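Local coordinates for protein UTP-glucose-1-phosphate uridylyltransferase 2 (Trypanosoma brucei, PDB 3GUE) that probably catalyses the reversible transfer of a uridylyl group from UTP to glucose 1-phosphate, giving UDP-glucose and diphosphate, at residues Arg248-Asp253 / Val367-Phe372; Gly256-Tyr261 / Ala296-Phe301; Cys400-Gly405 / Ser433-Thr438; Pro407-Leu412 / Cys437-Val442. All blocks are in the same frame, centred on the assembly; numbering follows the deposited sequence. Where two conformers were deposited one is given.

Contacts 1 and 2 are buried and line the sugar-nucleotide pocket, and they touch each other through Arg249, which reaches the backbone of His298 and Cys299. Contact 1 depends on a salt bridge between two loops, whereas contact 2 joins two strands through a lone bridge, stacked imidazoles and glycine backbone that meets the sugar. Contacts 3 and 4 are only partly buried. They share Cys437 and Thr438, where the chain enters the C-terminal parallel sheet: contact 4 is regular strand pairing within it, and contact 3 packs a loop, largely through arginines, on the turn before it. Pro407 of contact 4 packs against Ser252 and Arg369 of contact 1, bringing the two regions together.

Contact 1. Residues Arg248-Asp253 / Val367-Phe372; sequences RRTESD and VPRERF. With UPG (uridine-5'-diphosphate-glucose), chain C.
Arg369 grips Asp253 in a two-pronged salt bridge that joins two loops of the GT-A-type nucleotidyltransferase fold: the type I turn Thr250-Asp253, after strand 242-248, and the 3-10 segment 369-371, after strand 362-366. Arg369 has CG anti to the backbone N, and a bend at chi2 (103°) turns the chain so that its guanidinium meets the carboxylate from the opposite direction. The two planes are inclined by 38°. NH1 of Arg369 donates to the syn lone pair of Asp253 OD2 at 2.9 Å, along a bent path. NH2 faces OD1 more directly, although the modelled separation is so short that its exact value is doubtful.

Asp253 is itself positioned by its own turn, since the backbone N of Thr250 donates to OD2 of Asp253 at 2.7 Å, from the anti side of that oxygen. OD2 therefore accepts two bonds, a straight one from its own turn and a bent one from the other loop. The hydroxyl OG1 of Thr250 lies 3.5 Å above one face of the Arg369 guanidinium and shares a 2.8 Å hydrogen bond with Ser252 OG. A water then connects Ser252 OG with Arg369 NH2. The opposite guanidinium face is covered by CD2 of Phe372, a residue of the UDP-glucose pocket. The ring of Phe372 turns its edge to the glucose, with CE1 3.4 Å from O6' of UDP-glucose.

Contact 2. Residues Gly256-Tyr261 / Ala296-Phe301; sequences GGHLAY and AKHCFF. With UPG (uridine-5'-diphosphate-glucose), chain C; SO4 (sulfate ion), chain G.
His258 and His298 stack in an offset fashion, their ring planes inclined by 28°. In His258, CG lies between the backbone N and the carbonyl carbon (chi1 68°), which brings ND1 close to the carbonyl of the next residue. Its CB sits 3.6 Å from the carbonyl oxygen of Phe300. Beyond it, CG of His258 lies 3.7 Å from CB of His298, which makes a CH-pi contact over the face of the His258 ring. CD2 of His258 lies 4.1 Å from that same His298 CB. ND1 donates a nearly straight bond (174°) to Leu259 O at 3.0 Å; the oxygen is in the imidazole plane, but the donor stands well above the carbonyl plane. CE1 of His258 comes 3.3 Å from ND1 of His298, over the face of that ring, and NE2 at the tip is hydrogen-bonded to Arg279.

The backbones themselves meet in a single beta bridge, His258 with Phe301. It links strand 257-262, the middle of a small antiparallel sheet, to strand 300-309 of the large mixed sheet at the centre of the GT-A-type domain. Leu259 N donates to Phe300 O at 3.1 Å. A water donates to Leu259 O and also bonds His298 ND1, in the plane of that imidazole, while His298 NE2 is bonded to Glu49.

Toward the pocket, the ring of Phe301 presents a face to Gly257 O, 3.6 Å from its CD1. Gly256 and Gly257 let the sugar come close to the main chain, and Gly257 N donates to O4' of UDP-glucose at 3.0 Å.

Contact 3. Residues Cys400-Gly405 / Ser433-Thr438; sequences CEERNG and SLRQCT
Arg403 lies over the type I turn Leu434-Cys437, while Glu402 pairs with Arg435 nearer the solvent. The turn precedes the corner at Thr438, where the chain enters the parallel C-terminal sheet, consistent with the left-handed beta-helix that ends eukaryotic UDP-glucose pyrophosphorylases; the partner residues belong to the 3-10 segment 401-403.

The close-packed part is the Arg403 side chain. Bends at chi2 and chi3 (-76° and 41°) curl it round the turn, with CG 3.3 Å from Arg435 O and CD pressed 3.0 Å from Cys437 O. NH1 of Arg403 then donates to that same Arg435 O at 2.9 Å, the oxygen lying in the guanidinium plane. One face of the group is covered by the carbonyl carbon of Cys437. On this inner side Cys400 SG stands 3.9 Å from Arg435 CB.

On the exposed side the packing is looser. The extended chain of Arg435 crosses Glu402, whose OE2 accepts from Arg435 NH1 at 2.9 Å through its syn lone pair, with carboxylate and guanidinium nearly coplanar. Glu402 OE1 merely rests against Gln436 CG at 3.7 Å. At the far end of Arg403, NH2 meets the methyl CG2 of Thr438 at 3.5 Å.

Contact 4. Residues Pro407-Leu412 / Cys437-Val442; sequences PPAIDL and CTSLTV
A beta-alpha-beta unit brings strand 409-412 and strand 437-443 together as parallel neighbours, with helix 420-427 in the connection between them; here Ala409 to Leu412 pair in register with Ser439 to Val442. The strand axes run 4.7 Å apart and are inclined by only 2°. Strand 409-412 forms one border of the four-stranded parallel C-terminal sheet.

Four backbone hydrogen bonds zigzag between the strands. Ala409 N donates to Thr438 O, Leu440 N to Ala409 O, Asp411 N to Leu440 O, and Val442 N to Asp411 O, the last of them at 2.9 Å. Three of these carbonyl oxygens, those of Ala409, Leu440 and Asp411, also receive CA-H...O contacts, among them Ile410 CA to Leu440 O at 3.3 Å.

The two faces differ in chemistry. Ile410, Leu412, Leu440 and Val442 make the apolar one, where Leu412 and Val442 lie side by side with CD2 of Leu412 3.8 Å from CB of Val442. Helix 378-385 packs on Ile410 and Leu412, and helix 420-427 on Leu412. At Cys437, ahead of the corner at Thr438, SG lies 4.1 Å from CB of Pro408.

Ala409, Asp411, Ser439 and Thr441 occupy the other, wetter face. One water donates to Ala409 O and also bonds Thr441 OG1, spanning the strands. OD2 of Asp411 forms a salt bridge with Arg443, just beyond the paired residues. A further water donates to that same Asp411 OD2 at 3.0 Å.

Contact 1. Residues Arg248-Asp253 / Val367-Phe372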
# COMPACT_ATOMS: atom_id res chain seq x y z
N ARG A 248 3.73 15.89 -1.70
CA ARG A 248 5.08 16.37 -1.48
C ARG A 248 5.74 15.38 -0.51
O ARG A 248 5.32 15.22 0.65
CB ARG A 248 5.07 17.83 -0.95
CG ARG A 248 6.39 18.35 -0.36
CD ARG A 248 7.43 18.62 -1.43
NE ARG A 248 8.67 19.19 -0.89
CZ ARG A 248 9.72 19.53 -1.64
NH1 ARG A 248 9.69 19.37 -2.95
NH2 ARG A 248 10.82 20.03 -1.06
N ARG A 249 6.73 14.67 -1.02
CA ARG A 249 7.47 13.70 -0.26
C ARG A 249 8.11 14.33 0.99
O ARG A 249 8.60 15.45 0.94
CB ARG A 249 8.55 13.06 -1.12
CG ARG A 249 8.99 11.68 -0.65
CD ARG A 249 9.97 11.13 -1.65
NE ARG A 249 10.48 9.81 -1.30
CZ ARG A 249 11.46 9.21 -1.97
NH1 ARG A 249 12.00 9.80 -3.04
NH2 ARG A 249 11.86 8.00 -1.61
N THR A 250 8.08 13.57 2.10
CA THR A 250 8.70 13.94 3.37
C THR A 250 9.82 12.95 3.70
O THR A 250 9.99 11.93 3.02
CB THR A 250 7.68 13.92 4.55
OG1 THR A 250 7.16 12.59 4.72
CG2 THR A 250 6.52 14.90 4.30
N GLU A 251 10.58 13.23 4.75
CA GLU A 251 11.64 12.34 5.20
C GLU A 251 11.12 10.94 5.61
O GLU A 251 11.84 9.94 5.49
CB GLU A 251 12.40 13.00 6.35
CG GLU A 251 13.89 12.72 6.36
CD GLU A 251 14.53 13.02 7.70
OE1 GLU A 251 14.24 14.08 8.30
OE2 GLU A 251 15.35 12.18 8.16
N SER A 252 9.86 10.86 6.07
CA SER A 252 9.23 9.58 6.39
C SER A 252 8.84 8.70 5.17
O SER A 252 8.52 7.53 5.32
CB SER A 252 8.01 9.80 7.30
OG SER A 252 6.97 10.48 6.61
N ASP A 253 8.87 9.25 3.95
CA ASP A 253 8.42 8.45 2.78
C ASP A 253 9.64 7.73 2.20
O ASP A 253 10.35 8.27 1.35
CB ASP A 253 7.72 9.29 1.70
CG ASP A 253 6.53 10.11 2.25
OD1 ASP A 253 5.64 9.53 2.93
OD2 ASP A 253 6.49 11.33 1.99
N VAL A 367 -1.83 16.38 -3.53
CA VAL A 367 -2.91 16.51 -2.56
C VAL A 367 -2.30 16.81 -1.18
O VAL A 367 -1.09 16.54 -0.97
CB VAL A 367 -3.91 15.28 -2.55
CG1 VAL A 367 -4.50 15.04 -3.95
CG2 VAL A 367 -3.26 13.97 -1.96
N PRO A 368 -3.08 17.43 -0.28
CA PRO A 368 -2.56 17.66 1.06
C PRO A 368 -2.19 16.34 1.79
O PRO A 368 -2.82 15.30 1.58
CB PRO A 368 -3.71 18.37 1.77
CG PRO A 368 -4.58 18.90 0.68
CD PRO A 368 -4.46 17.93 -0.44
N ARG A 369 -1.16 16.40 2.63
CA ARG A 369 -0.76 15.25 3.43
C ARG A 369 -1.91 14.65 4.23
O ARG A 369 -1.81 13.51 4.61
CB ARG A 369 0.40 15.61 4.37
CG ARG A 369 1.05 14.40 5.02
CD ARG A 369 2.37 14.06 4.35
NE ARG A 369 2.89 12.75 4.74
CZ ARG A 369 3.61 11.97 3.94
NH1 ARG A 369 3.86 12.35 2.69
NH2 ARG A 369 4.03 10.78 4.35
N GLU A 370 -3.00 15.37 4.50
CA GLU A 370 -4.01 14.77 5.37
C GLU A 370 -4.78 13.61 4.69
O GLU A 370 -5.55 12.89 5.33
CB GLU A 370 -4.91 15.82 6.07
CG GLU A 370 -4.12 16.96 6.77
CD GLU A 370 -3.35 16.53 8.03
OE1 GLU A 370 -4.03 16.20 9.03
OE2 GLU A 370 -2.09 16.56 8.04
N ARG A 371 -4.51 13.39 3.40
CA ARG A 371 -5.08 12.23 2.69
C ARG A 371 -4.21 10.98 2.65
O ARG A 371 -4.53 10.01 1.95
CB ARG A 371 -5.45 12.62 1.25
CG ARG A 371 -6.47 13.72 1.19
CD ARG A 371 -7.03 13.87 -0.18
NE ARG A 371 -7.95 15.00 -0.20
CZ ARG A 371 -8.60 15.44 -1.28
NH1 ARG A 371 -8.43 14.85 -2.46
NH2 ARG A 371 -9.39 16.49 -1.18
N PHE A 372 -3.10 11.00 3.38
CA PHE A 372 -2.07 9.96 3.29
C PHE A 372 -1.41 9.77 4.68
O PHE A 372 -0.62 10.61 5.09
CB PHE A 372 -1.05 10.36 2.20
CG PHE A 372 0.06 9.35 1.96
CD1 PHE A 372 -0.23 8.04 1.57
CD2 PHE A 372 1.40 9.74 2.06
CE1 PHE A 372 0.79 7.13 1.34
CE2 PHE A 372 2.43 8.82 1.82
CZ PHE A 372 2.13 7.52 1.45
N1 UPG C . -1.93 -5.50 -1.54
C2 UPG C . -2.90 -6.27 -2.21
N3 UPG C . -2.45 -7.28 -3.04
C4 UPG C . -1.11 -7.55 -3.24
C5 UPG C . -0.14 -6.77 -2.60
C6 UPG C . -0.54 -5.74 -1.75
O2 UPG C . -4.13 -6.14 -2.08
O4 UPG C . -0.82 -8.48 -4.00
C1C UPG C . -2.37 -4.39 -0.63
C2C UPG C . -1.76 -4.25 0.77
O2C UPG C . -2.41 -5.14 1.69
C3C UPG C . -2.12 -2.80 1.06
C4C UPG C . -1.91 -2.13 -0.28
O4C UPG C . -2.00 -3.17 -1.29
O3C UPG C . -3.50 -2.72 1.39
C5C UPG C . -0.49 -1.48 -0.39
O5C UPG C . 0.56 -2.42 -0.42
PA UPG C . 1.93 -2.14 0.39
O1A UPG C . 1.50 -1.70 1.75
O2A UPG C . 2.87 -3.26 0.26
O3A UPG C . 2.51 -0.82 -0.39
PB UPG C . 3.50 -0.78 -1.68
O1B UPG C . 2.92 -1.63 -2.73
O2B UPG C . 4.93 -0.99 -1.27
O3B UPG C . 3.40 0.78 -2.02
C1' UPG C . 2.11 1.33 -2.46
C2' UPG C . 2.28 1.93 -3.85
C3' UPG C . 3.37 2.99 -3.76
C4' UPG C . 2.93 4.08 -2.77
C5' UPG C . 2.64 3.45 -1.38
C6' UPG C . 1.91 4.43 -0.50
O2' UPG C . 2.66 0.93 -4.81
O3' UPG C . 3.63 3.50 -5.06
O4' UPG C . 3.93 5.07 -2.64
O5' UPG C . 1.74 2.30 -1.47
O6' UPG C . 1.99 3.98 0.86
O HOH W 1 1.34 17.14 -0.45
O HOH W 2 4.77 9.16 6.91

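Contact 2. Residues Gly256-Tyr261 / Ala296-Phe301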
# COMPACT_ATOMS: atom_id res chain seq x y z
N GLY A 256 7.80 2.68 -0.96
CA GLY A 256 6.65 2.86 -1.83
C GLY A 256 7.20 3.28 -3.18
O GLY A 256 8.25 2.80 -3.60
N GLY A 257 6.49 4.18 -3.87
CA GLY A 257 6.94 4.66 -5.17
C GLY A 257 6.90 6.16 -5.38
O GLY A 257 6.02 6.83 -4.89
N HIS A 258 7.88 6.67 -6.11
CA HIS A 258 7.87 8.06 -6.59
C HIS A 258 7.66 8.09 -8.10
O HIS A 258 7.97 7.13 -8.82
CB HIS A 258 9.16 8.81 -6.22
CG HIS A 258 10.38 8.32 -6.93
ND1 HIS A 258 10.73 8.75 -8.19
CD2 HIS A 258 11.32 7.42 -6.56
CE1 HIS A 258 11.85 8.15 -8.56
NE2 HIS A 258 12.23 7.34 -7.60
N LEU A 259 7.13 9.23 -8.55
CA LEU A 259 6.94 9.50 -9.95
C LEU A 259 8.23 9.99 -10.57
O LEU A 259 9.08 10.59 -9.90
CB LEU A 259 5.80 10.52 -10.18
CG LEU A 259 4.39 9.98 -9.94
CD1 LEU A 259 3.35 10.99 -10.46
CD2 LEU A 259 4.15 8.63 -10.61
N ALA A 260 8.36 9.70 -11.86
CA ALA A 260 9.47 10.21 -12.65
C ALA A 260 8.96 10.29 -14.06
O ALA A 260 7.80 10.05 -14.31
CB ALA A 260 10.67 9.29 -12.55
N TYR A 261 9.84 10.66 -14.97
CA TYR A 261 9.52 10.86 -16.37
C TYR A 261 10.46 10.00 -17.20
O TYR A 261 11.63 9.79 -16.83
CB TYR A 261 9.75 12.33 -16.75
CG TYR A 261 8.57 13.25 -16.49
CD1 TYR A 261 7.27 12.84 -16.77
CD2 TYR A 261 8.77 14.55 -16.00
CE1 TYR A 261 6.19 13.68 -16.55
CE2 TYR A 261 7.68 15.40 -15.76
CZ TYR A 261 6.41 14.96 -16.05
OH TYR A 261 5.34 15.79 -15.84
N ALA A 296 14.18 15.54 -2.32
CA ALA A 296 14.18 16.85 -2.96
C ALA A 296 14.18 16.70 -4.48
O ALA A 296 13.54 17.47 -5.18
CB ALA A 296 15.38 17.66 -2.50
N LYS A 297 14.90 15.68 -4.98
CA LYS A 297 14.92 15.34 -6.40
C LYS A 297 13.65 14.62 -6.86
O LYS A 297 13.01 15.00 -7.86
CB LYS A 297 16.15 14.48 -6.71
CG LYS A 297 16.53 14.43 -8.18
CD LYS A 297 17.37 13.21 -8.49
CE LYS A 297 17.99 13.32 -9.87
NZ LYS A 297 19.08 12.31 -10.08
N HIS A 298 13.28 13.57 -6.12
CA HIS A 298 12.10 12.78 -6.39
C HIS A 298 11.09 13.07 -5.28
O HIS A 298 10.94 12.28 -4.35
CB HIS A 298 12.48 11.30 -6.49
CG HIS A 298 13.48 11.02 -7.57
ND1 HIS A 298 13.19 11.19 -8.91
CD2 HIS A 298 14.77 10.63 -7.51
CE1 HIS A 298 14.24 10.86 -9.63
NE2 HIS A 298 15.22 10.52 -8.80
N CYS A 299 10.43 14.22 -5.43
CA CYS A 299 9.59 14.88 -4.42
C CYS A 299 8.10 14.60 -4.50
O CYS A 299 7.33 15.06 -3.63
CB CYS A 299 9.79 16.40 -4.51
SG CYS A 299 9.55 17.12 -6.15
N PHE A 300 7.68 13.88 -5.53
CA PHE A 300 6.27 13.52 -5.68
C PHE A 300 6.03 12.03 -5.43
O PHE A 300 6.38 11.17 -6.23
CB PHE A 300 5.73 13.99 -7.03
CG PHE A 300 5.81 15.48 -7.23
CD1 PHE A 300 5.12 16.34 -6.38
CD2 PHE A 300 6.59 16.01 -8.24
CE1 PHE A 300 5.21 17.71 -6.55
CE2 PHE A 300 6.66 17.41 -8.44
CZ PHE A 300 5.97 18.25 -7.59
N PHE A 301 5.43 11.75 -4.27
CA PHE A 301 5.31 10.38 -3.76
C PHE A 301 3.88 9.89 -3.93
O PHE A 301 2.95 10.53 -3.46
CB PHE A 301 5.71 10.35 -2.26
CG PHE A 301 6.22 9.01 -1.78
CD1 PHE A 301 7.50 8.57 -2.10
CD2 PHE A 301 5.43 8.21 -0.97
CE1 PHE A 301 7.96 7.35 -1.63
CE2 PHE A 301 5.88 6.99 -0.50
CZ PHE A 301 7.14 6.55 -0.82
N1 UPG C . -1.93 -5.50 -1.54
C2 UPG C . -2.90 -6.27 -2.21
N3 UPG C . -2.45 -7.28 -3.04
C4 UPG C . -1.11 -7.55 -3.24
C5 UPG C . -0.14 -6.77 -2.60
C6 UPG C . -0.54 -5.74 -1.75
O2 UPG C . -4.13 -6.14 -2.08
O4 UPG C . -0.82 -8.48 -4.00
C1C UPG C . -2.37 -4.39 -0.63
C2C UPG C . -1.76 -4.25 0.77
O2C UPG C . -2.41 -5.14 1.69
C3C UPG C . -2.12 -2.80 1.06
C4C UPG C . -1.91 -2.13 -0.28
O4C UPG C . -2.00 -3.17 -1.29
O3C UPG C . -3.50 -2.72 1.39
C5C UPG C . -0.49 -1.48 -0.39
O5C UPG C . 0.56 -2.42 -0.42
PA UPG C . 1.93 -2.14 0.39
O1A UPG C . 1.50 -1.70 1.75
O2A UPG C . 2.87 -3.26 0.26
O3A UPG C . 2.51 -0.82 -0.39
PB UPG C . 3.50 -0.78 -1.68
O1B UPG C . 2.92 -1.63 -2.73
O2B UPG C . 4.93 -0.99 -1.27
O3B UPG C . 3.40 0.78 -2.02
C1' UPG C . 2.11 1.33 -2.46
C2' UPG C . 2.28 1.93 -3.85
C3' UPG C . 3.37 2.99 -3.76
C4' UPG C . 2.93 4.08 -2.77
C5' UPG C . 2.64 3.45 -1.38
C6' UPG C . 1.91 4.43 -0.50
O2' UPG C . 2.66 0.93 -4.81
O3' UPG C . 3.63 3.50 -5.06
O4' UPG C . 3.93 5.07 -2.64
O5' UPG C . 1.74 2.30 -1.47
O6' UPG C . 1.99 3.98 0.86
S SO4 G . 21.45 12.22 -6.58
O1 SO4 G . 22.79 11.62 -6.56
O2 SO4 G . 21.56 13.64 -6.88
O3 SO4 G . 20.63 11.54 -7.59
O4 SO4 G . 20.83 11.99 -5.27
O HOH W 3 10.94 12.26 -9.96
O HOH W 4 8.76 13.35 -8.03

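Contact 3. Residues Cys400-Gly405 / Ser433-Thr438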
# COMPACT_ATOMS: atom_id res chain seq x y z
N CYS A 400 -1.47 15.44 12.99
CA CYS A 400 -1.76 16.59 13.81
C CYS A 400 -1.26 17.90 13.20
O CYS A 400 -0.27 17.93 12.43
CB CYS A 400 -1.19 16.41 15.22
SG CYS A 400 0.63 16.43 15.33
N GLU A 401 -1.94 18.99 13.57
CA GLU A 401 -1.70 20.31 13.01
C GLU A 401 -0.30 20.83 13.30
O GLU A 401 0.34 21.47 12.46
CB GLU A 401 -2.75 21.29 13.53
CG GLU A 401 -3.00 22.47 12.62
CD GLU A 401 -3.41 23.74 13.37
OE1 GLU A 401 -4.02 23.64 14.47
OE2 GLU A 401 -3.14 24.85 12.86
N GLU A 402 0.19 20.56 14.50
CA GLU A 402 1.47 21.10 14.93
C GLU A 402 2.68 20.46 14.24
O GLU A 402 3.79 20.98 14.34
CB GLU A 402 1.60 21.02 16.45
CG GLU A 402 1.66 19.60 17.00
CD GLU A 402 1.88 19.59 18.50
OE1 GLU A 402 2.86 20.21 18.98
OE2 GLU A 402 1.06 18.96 19.20
N ARG A 403 2.47 19.31 13.57
CA ARG A 403 3.54 18.71 12.74
C ARG A 403 3.66 19.34 11.34
O ARG A 403 4.44 18.86 10.50
CB ARG A 403 3.46 17.18 12.70
CG ARG A 403 3.88 16.50 14.03
CD ARG A 403 5.41 16.43 14.33
NE ARG A 403 6.18 17.64 14.01
CZ ARG A 403 6.33 18.70 14.80
NH1 ARG A 403 5.75 18.76 15.99
NH2 ARG A 403 7.05 19.73 14.39
N ASN A 404 2.91 20.43 11.11
CA ASN A 404 2.98 21.23 9.88
C ASN A 404 3.09 20.43 8.57
O ASN A 404 3.83 20.82 7.65
CB ASN A 404 4.06 22.34 9.98
CG ASN A 404 5.47 21.80 10.24
OD1 ASN A 404 6.15 21.30 9.33
ND2 ASN A 404 5.94 21.93 11.49
N GLY A 405 2.35 19.33 8.48
CA GLY A 405 2.35 18.45 7.30
C GLY A 405 3.47 17.42 7.22
O GLY A 405 3.50 16.61 6.29
N SER A 433 4.12 9.91 23.48
CA SER A 433 3.56 11.08 22.80
C SER A 433 4.60 11.45 21.73
O SER A 433 5.79 11.52 22.03
CB SER A 433 3.33 12.23 23.81
OG SER A 433 2.87 13.45 23.25
N LEU A 434 4.14 11.64 20.50
CA LEU A 434 5.01 12.02 19.37
C LEU A 434 4.50 13.22 18.57
O LEU A 434 5.05 13.56 17.53
CB LEU A 434 5.22 10.82 18.41
CG LEU A 434 5.98 9.60 19.01
CD1 LEU A 434 5.87 8.44 18.09
CD2 LEU A 434 7.46 9.91 19.27
N ARG A 435 3.44 13.86 19.04
CA ARG A 435 2.90 15.04 18.36
C ARG A 435 3.90 16.21 18.26
O ARG A 435 3.86 16.97 17.31
CB ARG A 435 1.55 15.49 18.96
CG ARG A 435 1.59 15.78 20.46
CD ARG A 435 0.24 16.26 21.01
NE ARG A 435 0.42 16.58 22.42
CZ ARG A 435 0.99 17.70 22.88
NH1 ARG A 435 1.43 18.64 22.03
NH2 ARG A 435 1.12 17.88 24.19
N GLN A 436 4.82 16.33 19.21
CA GLN A 436 5.85 17.37 19.16
C GLN A 436 7.19 16.86 18.61
O GLN A 436 8.20 17.54 18.71
CB GLN A 436 6.09 17.98 20.56
CG GLN A 436 4.82 18.24 21.37
CD GLN A 436 5.13 18.88 22.72
OE1 GLN A 436 5.17 18.20 23.75
NE2 GLN A 436 5.37 20.17 22.71
N CYS A 437 7.19 15.63 18.07
CA CYS A 437 8.43 15.00 17.65
C CYS A 437 8.72 15.26 16.18
O CYS A 437 7.89 15.00 15.31
CB CYS A 437 8.36 13.50 17.94
SG CYS A 437 9.74 12.61 17.28
N THR A 438 9.89 15.80 15.88
CA THR A 438 10.29 15.96 14.47
C THR A 438 11.06 14.71 13.99
O THR A 438 11.08 14.40 12.81
CB THR A 438 11.09 17.27 14.16
OG1 THR A 438 12.37 17.24 14.79
CG2 THR A 438 10.37 18.53 14.61

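Contact 4. Residues Pro407-Leu412 / Cys437-Val442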
# COMPACT_ATOMS: atom_id res chain seq x y z
N PRO A 407 5.30 14.26 8.96
CA PRO A 407 5.23 13.28 10.03
C PRO A 407 6.58 13.21 10.77
O PRO A 407 7.62 13.54 10.17
CB PRO A 407 4.98 11.96 9.29
CG PRO A 407 4.38 12.38 7.95
CD PRO A 407 5.11 13.64 7.63
N PRO A 408 6.55 12.80 12.05
CA PRO A 408 7.83 12.56 12.75
C PRO A 408 8.64 11.58 11.89
O PRO A 408 8.06 10.63 11.34
CB PRO A 408 7.40 11.83 14.02
CG PRO A 408 5.99 12.17 14.24
CD PRO A 408 5.39 12.47 12.90
N ALA A 409 9.95 11.80 11.77
CA ALA A 409 10.78 10.86 11.02
C ALA A 409 11.32 9.79 11.99
O ALA A 409 12.28 10.02 12.74
CB ALA A 409 11.91 11.58 10.30
N ILE A 410 10.69 8.62 11.97
CA ILE A 410 10.99 7.54 12.95
C ILE A 410 11.89 6.44 12.34
O ILE A 410 11.48 5.74 11.39
CB ILE A 410 9.68 6.95 13.56
CG1 ILE A 410 8.78 8.08 14.10
CG2 ILE A 410 9.99 5.89 14.67
CD1 ILE A 410 7.38 7.62 14.56
N ASP A 411 13.11 6.32 12.88
CA ASP A 411 14.06 5.27 12.49
C ASP A 411 14.22 4.27 13.65
O ASP A 411 14.85 4.56 14.70
CB ASP A 411 15.41 5.87 12.06
CG ASP A 411 16.48 4.81 11.74
OD1 ASP A 411 16.24 3.59 11.79
OD2 ASP A 411 17.61 5.22 11.43
N LEU A 412 13.61 3.11 13.45
CA LEU A 412 13.66 2.05 14.46
C LEU A 412 14.66 0.97 13.98
O LEU A 412 14.54 0.47 12.86
CB LEU A 412 12.25 1.48 14.71
CG LEU A 412 11.13 2.35 15.36
CD1 LEU A 412 9.85 1.56 15.61
CD2 LEU A 412 11.60 3.00 16.68
N CYS A 437 7.19 15.63 18.07
CA CYS A 437 8.43 15.00 17.65
C CYS A 437 8.72 15.26 16.18
O CYS A 437 7.89 15.00 15.31
CB CYS A 437 8.36 13.50 17.94
SG CYS A 437 9.74 12.61 17.28
N THR A 438 9.89 15.80 15.88
CA THR A 438 10.29 15.96 14.47
C THR A 438 11.06 14.71 13.99
O THR A 438 11.08 14.40 12.81
CB THR A 438 11.09 17.27 14.16
OG1 THR A 438 12.37 17.24 14.79
CG2 THR A 438 10.37 18.53 14.61
N SER A 439 11.66 14.00 14.94
CA SER A 439 12.57 12.91 14.61
C SER A 439 12.79 12.02 15.84
O SER A 439 13.04 12.51 16.92
CB SER A 439 13.91 13.51 14.17
OG SER A 439 14.74 12.54 13.62
N LEU A 440 12.68 10.70 15.66
CA LEU A 440 13.02 9.76 16.74
C LEU A 440 13.80 8.56 16.19
O LEU A 440 13.30 7.83 15.34
CB LEU A 440 11.78 9.29 17.51
CG LEU A 440 11.98 8.14 18.51
CD1 LEU A 440 12.73 8.58 19.81
CD2 LEU A 440 10.67 7.39 18.83
N THR A 441 15.02 8.39 16.69
CA THR A 441 15.88 7.29 16.30
C THR A 441 16.13 6.38 17.52
O THR A 441 16.51 6.85 18.61
CB THR A 441 17.21 7.83 15.65
OG1 THR A 441 16.87 8.54 14.45
CG2 THR A 441 18.17 6.72 15.31
N VAL A 442 15.89 5.08 17.34
CA VAL A 442 16.05 4.11 18.39
C VAL A 442 16.93 2.97 17.94
O VAL A 442 16.75 2.43 16.84
CB VAL A 442 14.69 3.57 18.87
CG1 VAL A 442 14.86 2.44 19.91
CG2 VAL A 442 13.83 4.74 19.41
O HOH W 5 9.13 15.34 11.15
O HOH W 6 14.78 9.39 12.57
O HOH W 7 19.22 7.62 12.15